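PDB 3TTY: beta-galactosidase from Bacillus circulans subsp. alkalophilus, which hydrolyses terminal beta-D-galactose residues from beta-galactosides, using a TIM-barrel glycoside hydrolase domain that binds galactose. Local coordinates for residues 40-45 with 76-81; 548-553 with 568-573. All coordinates share one frame; numbering follows the deposited sequence.

Contact 1. Residues 40-45 with 76-81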
ATOM      1  N   ALA A  40     -36.343   2.060  21.522  1.00 18.76           N
ATOM      2  CA  ALA A  40     -36.058   2.224  20.110  1.00 19.31           C
ATOM      3  C   ALA A  40     -35.301   3.528  19.909  1.00 20.36           C
ATOM      4  O   ALA A  40     -35.675   4.564  20.474  1.00 22.98           O
ATOM      5  CB  ALA A  40     -37.362   2.216  19.281  1.00 16.56           C
ATOM      6  N   THR A  41     -34.229   3.468  19.124  1.00 18.12           N
ATOM      7  CA  THR A  41     -33.452   4.646  18.759  1.00 17.06           C
ATOM      8  C   THR A  41     -33.842   4.994  17.333  1.00 16.86           C
ATOM      9  O   THR A  41     -33.437   4.324  16.392  1.00 17.38           O
ATOM     10  CB  THR A  41     -31.931   4.354  18.809  1.00 22.61           C
ATOM     11  OG1 THR A  41     -31.545   3.988  20.142  1.00 19.27           O
ATOM     12  CG2 THR A  41     -31.116   5.565  18.347  1.00 16.73           C
ATOM     13  N   VAL A  42     -34.641   6.036  17.168  1.00 19.10           N
ATOM     14  CA  VAL A  42     -35.247   6.309  15.870  1.00 18.84           C
ATOM     15  C   VAL A  42     -34.796   7.643  15.298  1.00 17.44           C
ATOM     16  O   VAL A  42     -34.221   8.473  16.009  1.00 16.07           O
ATOM     17  CB  VAL A  42     -36.776   6.305  15.971  1.00 23.26           C
ATOM     18  CG1 VAL A  42     -37.251   5.004  16.620  1.00 18.18           C
ATOM     19  CG2 VAL A  42     -37.236   7.506  16.780  1.00 19.39           C
ATOM     20  N   ASN A  43     -35.039   7.825  14.004  1.00 15.79           N
ATOM     21  CA  ASN A  43     -34.732   9.074  13.304  1.00 18.39           C
ATOM     22  C   ASN A  43     -33.245   9.441  13.236  1.00 19.60           C
ATOM     23  O   ASN A  43     -32.899  10.632  13.207  1.00 17.02           O
ATOM     24  CB  ASN A  43     -35.493  10.233  13.938  1.00 15.86           C
ATOM     25  CG  ASN A  43     -35.544  11.458  13.042  1.00 18.89           C
ATOM     26  OD1 ASN A  43     -35.893  11.369  11.851  1.00 17.81           O
ATOM     27  ND2 ASN A  43     -35.182  12.610  13.604  1.00 13.22           N
ATOM     28  N   VAL A  44     -32.362   8.442  13.220  1.00 17.59           N
ATOM     29  CA  VAL A  44     -30.924   8.735  13.159  1.00 13.17           C
ATOM     30  C   VAL A  44     -30.532   9.262  11.780  1.00 16.58           C
ATOM     31  O   VAL A  44     -29.669  10.133  11.663  1.00 19.42           O
ATOM     32  CB  VAL A  44     -30.054   7.515  13.493  1.00 15.92           C
ATOM     33  CG1 VAL A  44     -28.575   7.888  13.461  1.00 15.92           C
ATOM     34  CG2 VAL A  44     -30.420   6.945  14.840  1.00 16.07           C
ATOM     35  N   PHE A  45     -31.186   8.761  10.737  1.00 16.57           N
ATOM     36  CA  PHE A  45     -30.735   9.041   9.378  1.00 16.57           C
ATOM     37  C   PHE A  45     -31.853   9.449   8.440  1.00 18.78           C
ATOM     38  O   PHE A  45     -32.030   8.845   7.381  1.00 19.15           O
ATOM     39  CB  PHE A  45     -29.975   7.837   8.803  1.00 17.05           C
ATOM     40  CG  PHE A  45     -28.594   7.644   9.398  1.00 16.13           C
ATOM     41  CD1 PHE A  45     -27.612   8.613   9.243  1.00 18.09           C
ATOM     42  CD2 PHE A  45     -28.273   6.490  10.090  1.00 17.44           C
ATOM     43  CE1 PHE A  45     -26.330   8.437   9.771  1.00 13.55           C
ATOM     44  CE2 PHE A  45     -26.998   6.308  10.631  1.00 20.27           C
ATOM     45  CZ  PHE A  45     -26.024   7.287  10.470  1.00 17.62           C
ATOM     46  N   LEU A  76     -38.338   5.848  23.778  1.00 22.03           N
ATOM     47  CA  LEU A  76     -37.687   6.433  22.615  1.00 19.09           C
ATOM     48  C   LEU A  76     -36.355   7.108  22.932  1.00 24.26           C
ATOM     49  O   LEU A  76     -36.269   8.003  23.784  1.00 18.20           O
ATOM     50  CB  LEU A  76     -38.627   7.413  21.926  1.00 17.92           C
ATOM     51  CG  LEU A  76     -39.964   6.754  21.575  1.00 23.50           C
ATOM     52  CD1 LEU A  76     -41.025   7.779  21.215  1.00 30.30           C
ATOM     53  CD2 LEU A  76     -39.777   5.751  20.467  1.00 26.48           C
ATOM     54  N   CYS A  77     -35.313   6.632  22.260  1.00 20.55           N
ATOM     55  CA  CYS A  77     -34.061   7.354  22.176  1.00 20.35           C
ATOM     56  C   CYS A  77     -34.110   8.115  20.841  1.00 20.67           C
ATOM     57  O   CYS A  77     -33.853   7.544  19.782  1.00 21.54           O
ATOM     58  CB  CYS A  77     -32.886   6.384  22.222  1.00 19.62           C
ATOM     59  SG  CYS A  77     -31.293   7.206  22.200  1.00 24.01           S
ATOM     60  N   LEU A  78     -34.478   9.394  20.894  1.00 18.04           N
ATOM     61  CA  LEU A  78     -34.766  10.149  19.679  1.00 22.02           C
ATOM     62  C   LEU A  78     -33.528  10.867  19.149  1.00 19.54           C
ATOM     63  O   LEU A  78     -32.939  11.691  19.841  1.00 16.92           O
ATOM     64  CB  LEU A  78     -35.915  11.144  19.901  1.00 15.62           C
ATOM     65  CG  LEU A  78     -36.347  11.977  18.683  1.00 19.95           C
ATOM     66  CD1 LEU A  78     -36.779  11.089  17.497  1.00 19.58           C
ATOM     67  CD2 LEU A  78     -37.451  12.947  19.036  1.00 20.49           C
ATOM     68  N   ALA A  79     -33.145  10.550  17.916  1.00 16.49           N
ATOM     69  CA  ALA A  79     -31.977  11.174  17.299  1.00 17.88           C
ATOM     70  C   ALA A  79     -32.359  12.465  16.558  1.00 16.30           C
ATOM     71  O   ALA A  79     -33.486  12.622  16.098  1.00 15.11           O
ATOM     72  CB  ALA A  79     -31.274  10.185  16.362  1.00 16.11           C
ATOM     73  N   THR A  80     -31.412  13.389  16.452  1.00 16.86           N
ATOM     74  CA  THR A  80     -31.637  14.642  15.739  1.00 16.78           C
ATOM     75  C   THR A  80     -31.498  14.514  14.220  1.00 18.25           C
ATOM     76  O   THR A  80     -31.832  15.454  13.494  1.00 21.05           O
ATOM     77  CB  THR A  80     -30.651  15.713  16.207  1.00 17.21           C
ATOM     78  OG1 THR A  80     -29.319  15.236  15.993  1.00 15.45           O
ATOM     79  CG2 THR A  80     -30.851  15.996  17.683  1.00 17.20           C
ATOM     80  N   SER A  81     -30.982  13.379  13.748  1.00 15.01           N
ATOM     81  CA  SER A  81     -30.858  13.115  12.309  1.00 15.43           C
ATOM     82  C   SER A  81     -29.755  13.922  11.632  1.00 17.21           C
ATOM     83  O   SER A  81     -29.699  13.978  10.410  1.00 18.16           O
ATOM     84  CB  SER A  81     -32.174  13.396  11.579  1.00 14.99           C
ATOM     85  OG  SER A  81     -32.759  12.209  11.081  1.00 17.88           O
TER
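T41 and C77 lie side by side on the inner face of a TIM barrel, where strands 39-42 and 75-79 run parallel as its second and third staves. The T41 hydroxyl OG1 comes alongside the C77 methylene, 3.4 Å from CB, and both side chains touch H146 of the next strand; small residues suit this crowded interior. On the outer face V42 and L78 cross at a slant, methyl CG2 of V42 meeting CD1 of L78 at 3.7 Å, while A40 and L76 turn their apolar ends to helix 60-71. Three backbone bonds join the strands; the straightest runs from A79 N to V42 O (3.0 Å, 163° at the hydrogen). The small A79 methyl fits closely here, with CB 3.5 Å from CA of V44.

Past the strand ends, polar side chains take over from the backbone pairing. N43 and S81 both adopt left-handed backbone angles, which asparagine tolerates well. With CG anti to the backbone N (chi1 -163°), the N43 amide reaches across to the end of the neighbouring strand, where ND2 donates to A79 O at 3.0 Å, replacing a main-chain donor. The S81 hydroxyl accepts a bond from the backbone N-H of S46, so it links two points of the loop carrying F45, whose ring touches the bound galactose and has V44 CG1 against one face. S81 also returns a bond the other way, its OG proton going to N43 O, 2.7 Å away, approaching from above the carbonyl plane.

Contact 2. Residues 548-553 with 568-573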
ATOM      1  N   ASP A 548      15.099   1.966  27.772  1.00 17.81           N
ATOM      2  CA  ASP A 548      15.648   3.170  28.384  1.00 23.01           C
ATOM      3  C   ASP A 548      16.948   2.838  29.109  1.00 21.35           C
ATOM      4  O   ASP A 548      16.999   1.882  29.877  1.00 25.72           O
ATOM      5  CB  ASP A 548      14.646   3.747  29.384  1.00 20.35           C
ATOM      6  CG  ASP A 548      14.247   5.168  29.052  1.00 25.58           C
ATOM      7  OD1 ASP A 548      14.902   5.772  28.167  1.00 26.46           O
ATOM      8  OD2 ASP A 548      13.294   5.681  29.682  1.00 22.15           O
ATOM      9  N   VAL A 549      18.001   3.616  28.879  1.00 24.04           N
ATOM     10  CA  VAL A 549      19.249   3.431  29.634  1.00 22.76           C
ATOM     11  C   VAL A 549      19.252   4.451  30.754  1.00 24.03           C
ATOM     12  O   VAL A 549      19.358   5.646  30.487  1.00 27.79           O
ATOM     13  CB  VAL A 549      20.483   3.630  28.742  1.00 22.26           C
ATOM     14  CG1 VAL A 549      21.775   3.478  29.549  1.00 22.15           C
ATOM     15  CG2 VAL A 549      20.450   2.647  27.591  1.00 22.60           C
ATOM     16  N   ILE A 550      19.100   4.007  32.000  1.00 21.69           N
ATOM     17  CA  ILE A 550      18.838   4.958  33.093  1.00 22.12           C
ATOM     18  C   ILE A 550      19.846   4.907  34.238  1.00 22.71           C
ATOM     19  O   ILE A 550      20.644   3.976  34.326  1.00 22.98           O
ATOM     20  CB  ILE A 550      17.435   4.750  33.674  1.00 23.72           C
ATOM     21  CG1 ILE A 550      17.382   3.457  34.491  1.00 23.59           C
ATOM     22  CG2 ILE A 550      16.405   4.693  32.556  1.00 18.92           C
ATOM     23  CD1 ILE A 550      16.036   3.218  35.128  1.00 22.90           C
ATOM     24  N   HIS A 551      19.812   5.915  35.108  1.00 17.80           N
ATOM     25  CA  HIS A 551      20.667   5.917  36.294  1.00 21.88           C
ATOM     26  C   HIS A 551      19.864   6.062  37.573  1.00 22.96           C
ATOM     27  O   HIS A 551      19.068   6.992  37.717  1.00 26.09           O
ATOM     28  CB  HIS A 551      21.696   7.045  36.229  1.00 23.35           C
ATOM     29  CG  HIS A 551      22.522   7.040  34.985  1.00 25.73           C
ATOM     30  ND1 HIS A 551      23.750   6.418  34.909  1.00 26.63           N
ATOM     31  CD2 HIS A 551      22.291   7.575  33.760  1.00 23.28           C
ATOM     32  CE1 HIS A 551      24.246   6.581  33.693  1.00 27.96           C
ATOM     33  NE2 HIS A 551      23.381   7.279  32.978  1.00 23.92           N
ATOM     34  N   ALA A 552      20.084   5.154  38.516  1.00 22.61           N
ATOM     35  CA  ALA A 552      19.429   5.262  39.817  1.00 20.75           C
ATOM     36  C   ALA A 552      20.049   6.413  40.603  1.00 23.15           C
ATOM     37  O   ALA A 552      21.261   6.462  40.792  1.00 22.69           O
ATOM     38  CB  ALA A 552      19.549   3.964  40.591  1.00 19.81           C
ATOM     39  N   GLU A 553      19.213   7.345  41.038  1.00 22.87           N
ATOM     40  CA  GLU A 553      19.670   8.478  41.818  1.00 22.71           C
ATOM     41  C   GLU A 553      19.229   8.291  43.262  1.00 24.58           C
ATOM     42  O   GLU A 553      20.065   8.136  44.149  1.00 25.20           O
ATOM     43  CB  GLU A 553      19.142   9.794  41.223  1.00 24.01           C
ATOM     44  CG  GLU A 553      19.678  10.046  39.817  1.00 23.15           C
ATOM     45  CD  GLU A 553      19.275  11.387  39.226  1.00 28.35           C
ATOM     46  OE1 GLU A 553      18.062  11.696  39.166  1.00 22.58           O
ATOM     47  OE2 GLU A 553      20.184  12.130  38.800  1.00 29.76           O
ATOM     48  N   GLY A 568      23.458  -4.854  32.600  1.00 25.32           N
ATOM     49  CA  GLY A 568      23.784  -4.611  33.991  1.00 23.03           C
ATOM     50  C   GLY A 568      23.331  -3.255  34.507  1.00 34.31           C
ATOM     51  O   GLY A 568      23.649  -2.873  35.639  1.00 32.12           O
ATOM     52  N   THR A 569      22.594  -2.515  33.685  1.00 25.43           N
ATOM     53  CA  THR A 569      22.071  -1.227  34.126  1.00 21.29           C
ATOM     54  C   THR A 569      20.597  -1.425  34.480  1.00 24.78           C
ATOM     55  O   THR A 569      19.987  -2.408  34.059  1.00 27.44           O
ATOM     56  CB  THR A 569      22.280  -0.120  33.059  1.00 21.76           C
ATOM     57  OG1 THR A 569      21.692  -0.526  31.818  1.00 24.06           O
ATOM     58  CG2 THR A 569      23.774   0.145  32.842  1.00 21.10           C
ATOM     59  N   PRO A 570      20.023  -0.506  35.266  1.00 19.45           N
ATOM     60  CA  PRO A 570      18.668  -0.707  35.805  1.00 21.68           C
ATOM     61  C   PRO A 570      17.564  -0.770  34.749  1.00 22.37           C
ATOM     62  O   PRO A 570      17.553   0.024  33.804  1.00 25.62           O
ATOM     63  CB  PRO A 570      18.460   0.521  36.704  1.00 22.05           C
ATOM     64  CG  PRO A 570      19.855   1.036  36.993  1.00 21.71           C
ATOM     65  CD  PRO A 570      20.643   0.736  35.758  1.00 18.43           C
ATOM     66  N   VAL A 571      16.642  -1.711  34.912  1.00 24.46           N
ATOM     67  CA  VAL A 571      15.455  -1.776  34.058  1.00 22.70           C
ATOM     68  C   VAL A 571      14.178  -1.729  34.908  1.00 22.55           C
ATOM     69  O   VAL A 571      13.111  -1.329  34.429  1.00 22.28           O
ATOM     70  CB  VAL A 571      15.481  -2.997  33.108  1.00 23.90           C
ATOM     71  CG1 VAL A 571      15.520  -4.308  33.891  1.00 20.01           C
ATOM     72  CG2 VAL A 571      14.297  -2.959  32.151  1.00 20.33           C
ATOM     73  N   LEU A 572      14.293  -2.114  36.179  1.00 19.51           N
ATOM     74  CA  LEU A 572      13.199  -1.903  37.126  1.00 19.16           C
ATOM     75  C   LEU A 572      13.697  -1.219  38.399  1.00 25.90           C
ATOM     76  O   LEU A 572      14.624  -1.702  39.058  1.00 22.54           O
ATOM     77  CB  LEU A 572      12.498  -3.209  37.476  1.00 18.67           C
ATOM     78  CG  LEU A 572      11.344  -3.062  38.465  1.00 22.82           C
ATOM     79  CD1 LEU A 572      10.225  -2.208  37.885  1.00 22.04           C
ATOM     80  CD2 LEU A 572      10.810  -4.433  38.929  1.00 19.00           C
ATOM     81  N   THR A 573      13.079  -0.091  38.743  1.00 22.14           N
ATOM     82  CA  THR A 573      13.482   0.644  39.932  1.00 23.43           C
ATOM     83  C   THR A 573      12.292   0.941  40.836  1.00 23.48           C
ATOM     84  O   THR A 573      11.151   1.017  40.370  1.00 23.16           O
ATOM     85  CB  THR A 573      14.212   1.959  39.566  1.00 24.51           C
ATOM     86  OG1 THR A 573      13.283   2.886  38.985  1.00 18.83           O
ATOM     87  CG2 THR A 573      15.368   1.678  38.576  1.00 18.30           C
TER
HETATM   88  O   HOH W   1      19.569   1.165  32.061  1.00 23.14           O
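I550 lies over one face of the P570 pyrrolidine ring, offset from its centre: I550 CG1 is 3.8 Å from P570 CB, and the I550 carbonyl O is 3.5 Å from P570 CD. V557 of strand 556-561 also touches this ring. The I550 side chain crosses the proline obliquely, because chi1 of 72° sets CG1 between the backbone N and the carbonyl carbon, turning it to P570. From there the extended chain carries CD1 onward to meet the T573 methyl CG2 tip to tip at 3.8 Å. A branched, apolar isoleucine thus suits a place between a rigid ring and a methyl group. With an alanine here the CG1-CD1 arm would be gone, which would probably open a gap between P570 and T573. The polar link is a water that accepts from I550 N at 2.9 Å and donates to T569 OG1 at 2.7 Å and to P570 O at 2.9 Å; its bond to D548 O is weak. Proline has no N-H to offer, but its carbonyl serves here. Strand 546-552 pairs with 512-519, whose A514 touches I550, whereas strand 570-577, broken by a classic beta bulge at V571 and L572, lies between 556-561 and 580-585, and Y584 of the latter touches both I550 and T573.

Contact 1 belongs to the barrel and contact 2 to the trimerisation domain, on opposite sides of the chain's centre with nearest atoms about 44 Å apart, so they share no strand or helix. All touching residues of contact 1 are buried, and one end reaches the galactose pocket; contact 2 lies farther out and mixes buried with partly exposed residues. Their chemistry follows. Neighbouring strands of one sheet in 40-45 with 76-81 are joined by direct backbone bonds, extended by side-chain bonds at the loops. Strands of two different sheets in 548-553 with 568-573 instead meet through apolar side chains and a bridging water, over a much smaller buried area.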